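Local coordinates for protein alpha-1,2-mannosidase (Bacteroides thetaiotaomicron, PDB 2WW2) that hydrolyses alpha-mannosides with inversion of configuration, as a calcium-dependent member of glycoside hydrolase family 92 from a human gut symbiont, at residues Q413-E418 / G423-E428; P368-A371 / G377-I380. All blocks are in the same frame, centred on the assembly; numbering follows the deposited sequence.

Interaction 1: residues Q413-E418 / G423-E428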
loop_
_atom_site.group_PDB
_atom_site.type_symbol
_atom_site.label_atom_id
_atom_site.label_comp_id
_atom_site.label_asym_id
_atom_site.label_seq_id
_atom_site.Cartn_x
_atom_site.Cartn_y
_atom_site.Cartn_z
ATOM N N GLN A 413 38.921 -15.492 -5.478
ATOM C CA GLN A 413 40.146 -14.695 -5.362
ATOM C C GLN A 413 40.515 -13.997 -6.666
ATOM O O GLN A 413 41.645 -13.516 -6.831
ATOM C CB GLN A 413 41.304 -15.580 -4.911
ATOM C CG GLN A 413 41.088 -16.148 -3.519
ATOM C CD GLN A 413 41.155 -15.081 -2.440
ATOM O OE1 GLN A 413 40.177 -14.819 -1.729
ATOM N NE2 GLN A 413 42.301 -14.452 -2.322
ATOM N N ALA A 414 39.555 -13.951 -7.586
ATOM C CA ALA A 414 39.732 -13.275 -8.861
ATOM C C ALA A 414 38.363 -12.917 -9.433
ATOM O O ALA A 414 37.340 -13.420 -8.985
ATOM C CB ALA A 414 40.482 -14.164 -9.848
ATOM N N ARG A 415 38.364 -12.050 -10.439
ATOM C CA ARG A 415 37.150 -11.680 -11.138
ATOM C C ARG A 415 37.488 -11.458 -12.599
ATOM O O ARG A 415 38.572 -10.961 -12.932
ATOM C CB ARG A 415 36.556 -10.392 -10.555
ATOM C CG ARG A 415 35.061 -10.245 -10.821
ATOM C CD ARG A 415 34.659 -8.781 -10.952
ATOM N NE ARG A 415 35.030 -8.226 -12.252
ATOM C CZ ARG A 415 34.720 -6.995 -12.652
ATOM N NH1 ARG A 415 34.029 -6.183 -11.851
ATOM N NH2 ARG A 415 35.094 -6.578 -13.859
ATOM N N HIS A 416 36.567 -11.823 -13.475
ATOM C CA HIS A 416 36.744 -11.577 -14.899
ATOM C C HIS A 416 36.968 -10.081 -15.138
ATOM O O HIS A 416 36.356 -9.229 -14.465
ATOM C CB HIS A 416 35.496 -12.066 -15.645
ATOM C CG HIS A 416 35.657 -12.133 -17.129
ATOM N ND1 HIS A 416 35.600 -11.015 -17.933
ATOM C CD2 HIS A 416 35.813 -13.194 -17.961
ATOM C CE1 HIS A 416 35.747 -11.381 -19.197
ATOM N NE2 HIS A 416 35.868 -12.701 -19.242
ATOM N N ALA A 417 37.843 -9.763 -16.087
ATOM C CA ALA A 417 38.183 -8.374 -16.375
ATOM C C ALA A 417 36.987 -7.544 -16.835
ATOM O O ALA A 417 36.912 -6.357 -16.530
ATOM C CB ALA A 417 39.332 -8.295 -17.414
ATOM N N GLU A 418 36.062 -8.160 -17.576
ATOM C CA GLU A 418 34.940 -7.435 -18.160
ATOM C C GLU A 418 33.589 -7.780 -17.526
ATOM O O GLU A 418 32.700 -6.937 -17.460
ATOM C CB GLU A 418 34.844 -7.702 -19.683
ATOM C CG GLU A 418 36.139 -7.371 -20.452
ATOM C CD GLU A 418 36.593 -5.950 -20.211
ATOM O OE1 GLU A 418 35.715 -5.093 -19.955
ATOM O OE2 GLU A 418 37.823 -5.674 -20.277
ATOM N N GLY A 423 33.581 -14.970 -11.435
ATOM C CA GLY A 423 34.509 -14.810 -10.318
ATOM C C GLY A 423 33.794 -14.037 -9.209
ATOM O O GLY A 423 32.577 -14.144 -9.066
ATOM N N ARG A 424 34.538 -13.233 -8.448
ATOM C CA ARG A 424 33.979 -12.581 -7.272
ATOM C C ARG A 424 34.145 -11.063 -7.307
ATOM O O ARG A 424 35.188 -10.525 -6.942
ATOM C CB ARG A 424 34.615 -13.136 -5.986
ATOM C CG ARG A 424 34.034 -12.520 -4.697
ATOM C CD ARG A 424 34.551 -13.248 -3.438
ATOM N NE ARG A 424 33.822 -14.498 -3.229
ATOM C CZ ARG A 424 33.727 -15.132 -2.056
ATOM N NH1 ARG A 424 34.342 -14.657 -0.970
ATOM N NH2 ARG A 424 33.018 -16.249 -1.972
ATOM N N ASP A 425 33.099 -10.372 -7.736
ATOM C CA ASP A 425 33.144 -8.916 -7.760
ATOM C C ASP A 425 33.335 -8.389 -6.329
ATOM O O ASP A 425 32.594 -8.763 -5.407
ATOM C CB ASP A 425 31.842 -8.374 -8.357
ATOM C CG ASP A 425 31.946 -6.910 -8.748
ATOM O OD1 ASP A 425 33.076 -6.444 -9.027
ATOM O OD2 ASP A 425 30.896 -6.231 -8.784
ATOM N N GLY A 426 34.328 -7.529 -6.153
ATOM C CA GLY A 426 34.607 -6.952 -4.840
ATOM C C GLY A 426 35.439 -7.813 -3.900
ATOM O O GLY A 426 35.452 -7.566 -2.700
ATOM N N PHE A 427 36.148 -8.810 -4.424
ATOM C CA PHE A 427 36.808 -9.772 -3.529
ATOM C C PHE A 427 37.894 -9.111 -2.692
ATOM O O PHE A 427 38.128 -9.500 -1.547
ATOM C CB PHE A 427 37.353 -10.999 -4.285
ATOM C CG PHE A 427 38.539 -10.710 -5.130
ATOM C CD1 PHE A 427 39.816 -10.817 -4.605
ATOM C CD2 PHE A 427 38.385 -10.316 -6.449
ATOM C CE1 PHE A 427 40.915 -10.547 -5.383
ATOM C CE2 PHE A 427 39.478 -10.049 -7.232
ATOM C CZ PHE A 427 40.752 -10.164 -6.696
ATOM N N GLU A 428 38.549 -8.104 -3.256
ATOM C CA GLU A 428 39.626 -7.441 -2.531
ATOM C C GLU A 428 39.076 -6.754 -1.286
ATOM O O GLU A 428 39.603 -6.947 -0.194
ATOM C CB GLU A 428 40.353 -6.439 -3.421
ATOM C CG GLU A 428 40.894 -7.029 -4.703
ATOM C CD GLU A 428 39.990 -6.785 -5.921
ATOM O OE1 GLU A 428 38.729 -6.893 -5.821
ATOM O OE2 GLU A 428 40.574 -6.479 -6.993
#
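The ring of F427 lies flat against the backbone joining Q413 to A414, its face meeting the peptide group: Q413 C and A414 N sit over the ring centre, and Q413 O comes within 3.4 Å of F427 CE1. This is the loop between two helices of the catalytic domain: the chain leaving helix 401-413 turns back before helix 427-433, and the two arms form a single beta bridge between R415 and G423. F427 CG stands between its backbone N and carbonyl carbon (chi1 71°), a rotamer that carries the phenyl across to the opposite arm. At the bridge, R424 N donates to A414 O at 2.9 Å. Glycine suits position 423 because a CB would collide with A414 O. Further along, R415 NH1 makes a salt bridge to D425 OD1 at 3.0 Å, in the guanidinium plane but well above that of the carboxylate. D425 OD2 pairs with K447, so the aspartate is held between two cations, while R424 turns away to D455. G426, third in the type II turn R424-F427 and N-cap of helix 427-433, has a positive phi (82°) that a CB would make costly. Behind the salt bridge, the long arginine is steadied by its own arm: R415 NE and NH2 both donate to H416 O, at 2.8 Å and 3.0 Å, gripping that one carbonyl oxygen side-on in the guanidinium plane.

Interaction 2: residues P368-A371 / G377-I380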
loop_
_atom_site.group_PDB
_atom_site.type_symbol
_atom_site.label_atom_id
_atom_site.label_comp_id
_atom_site.label_asym_id
_atom_site.label_seq_id
_atom_site.Cartn_x
_atom_site.Cartn_y
_atom_site.Cartn_z
ATOM N N PRO A 368 31.487 -21.092 -14.493
ATOM C CA PRO A 368 30.380 -20.224 -14.875
ATOM C C PRO A 368 29.457 -19.921 -13.689
ATOM O O PRO A 368 29.435 -20.689 -12.712
ATOM C CB PRO A 368 29.627 -21.050 -15.915
ATOM C CG PRO A 368 29.942 -22.487 -15.574
ATOM C CD PRO A 368 31.313 -22.481 -14.934
ATOM N N GLU A 369 28.712 -18.812 -13.783
ATOM C CA GLU A 369 27.688 -18.480 -12.804
ATOM C C GLU A 369 26.368 -18.344 -13.572
ATOM O O GLU A 369 25.435 -19.091 -13.309
ATOM C CB GLU A 369 28.043 -17.218 -12.002
ATOM C CG GLU A 369 29.340 -17.319 -11.165
ATOM C CD GLU A 369 29.286 -18.350 -10.042
ATOM O OE1 GLU A 369 28.189 -18.879 -9.771
ATOM O OE2 GLU A 369 30.345 -18.655 -9.430
ATOM N N TRP A 370 26.318 -17.418 -14.531
ATOM C CA TRP A 370 25.269 -17.426 -15.570
ATOM C C TRP A 370 25.947 -17.781 -16.899
ATOM O O TRP A 370 26.923 -17.138 -17.289
ATOM C CB TRP A 370 24.579 -16.048 -15.679
ATOM C CG TRP A 370 23.080 -16.119 -15.462
ATOM C CD1 TRP A 370 22.378 -15.619 -14.401
ATOM C CD2 TRP A 370 22.117 -16.764 -16.319
ATOM N NE1 TRP A 370 21.019 -15.900 -14.552
ATOM C CE2 TRP A 370 20.842 -16.596 -15.723
ATOM C CE3 TRP A 370 22.206 -17.439 -17.545
ATOM C CZ2 TRP A 370 19.671 -17.099 -16.303
ATOM C CZ3 TRP A 370 21.042 -17.966 -18.115
ATOM C CH2 TRP A 370 19.786 -17.784 -17.489
ATOM N N ALA A 371 25.453 -18.819 -17.574
ATOM C CA ALA A 371 26.005 -19.267 -18.852
ATOM C C ALA A 371 24.893 -19.368 -19.878
ATOM O O ALA A 371 23.838 -19.957 -19.599
ATOM C CB ALA A 371 26.662 -20.656 -18.692
ATOM N N GLY A 377 27.058 -11.860 -18.388
ATOM C CA GLY A 377 27.056 -10.984 -17.212
ATOM C C GLY A 377 25.642 -10.854 -16.652
ATOM O O GLY A 377 24.821 -10.168 -17.228
ATOM N N CYS A 378 25.358 -11.510 -15.529
ATOM C CA CYS A 378 23.986 -11.496 -14.996
ATOM C C CYS A 378 23.991 -12.019 -13.564
ATOM O O CYS A 378 24.648 -13.020 -13.278
ATOM C CB CYS A 378 23.104 -12.397 -15.867
ATOM S SG CYS A 378 21.349 -12.366 -15.467
ATOM N N MET A 379 23.271 -11.338 -12.675
ATOM C CA MET A 379 23.135 -11.748 -11.261
ATOM C C MET A 379 24.474 -11.751 -10.514
ATOM O O MET A 379 25.422 -11.086 -10.922
ATOM C CB MET A 379 22.420 -13.102 -11.101
ATOM C CG MET A 379 21.002 -13.150 -11.724
ATOM S SD MET A 379 20.100 -11.564 -11.547
ATOM C CE MET A 379 19.967 -11.360 -9.792
ATOM N N ILE A 380 24.521 -12.483 -9.405
ATOM C CA ILE A 380 25.626 -12.352 -8.460
ATOM C C ILE A 380 25.969 -13.698 -7.827
ATOM O O ILE A 380 25.282 -14.706 -8.054
ATOM C CB ILE A 380 25.256 -11.373 -7.305
ATOM C CG1 ILE A 380 24.110 -11.967 -6.467
ATOM C CG2 ILE A 380 24.906 -9.955 -7.845
ATOM C CD1 ILE A 380 23.714 -11.082 -5.285
HETATM O O HOH W 1 26.063 -17.439 -8.426
#
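C378 lays its sulfur over one face of the W370 indole, while M379 approaches the same ring at its edge. The thiol SG is 3.9 Å from the centroid of the five-membered ring of W370 and only 27° off the ring normal, a cysteine sulfur-aromatic contact in which a polarisable atom rests on the pi cloud. Its nearest ring atom is W370 CD1, 3.6 Å from C378 SG. Because SG is anti to the C378 backbone N (chi1 -174°), CB and sulfur both lie along the pyrrole part of the indole, with C378 CB 3.7 Å from W370 CG. M379 meets the ring near its plane, CG lying 3.9 Å from W370 CD1; bends further along the methionine chain then lead its end away, and its side chain also touches W332. W370 belongs to the short strand 370-371, at the margin of a five-stranded antiparallel sheet in the catalytic domain, and the chain beyond it loops back to bring C378 and M379 against the indole. A bound glycerol lies about 3 Å from the tryptophan side chain, which is consistent with a pocket beside it. Replacing W370 by alanine removes the indole, which would probably leave the C378 sulfur without its aromatic face and open a gap beside M379 CG. Apart from the ring contact, a water bridges E369 OE1 and I380 O, its oxygen 2.9 Å from each, while E369 OE2 is hydrogen-bonded to S384 and Q411.

How the interactions relate
Interactions 1 and 2 follow one another along the catalytic-domain chain: the loop of 368-371 and 377-380 closes before that of 413-418 and 423-428 opens. Their centres are 13 Å apart and their nearest atoms about 5 Å, so they are neighbours without touching. Helix 444-465 borders both, with I380 packing on K447, the lysine that pairs with D425. A further link comes from S421, between the arms of interaction 1, whose hydroxyl is hydrogen-bonded to C378 N. The centre of interaction 2 lies about 14 Å from the chain centre and beside the glycerol; that of interaction 1 is farther out, at about 26 Å.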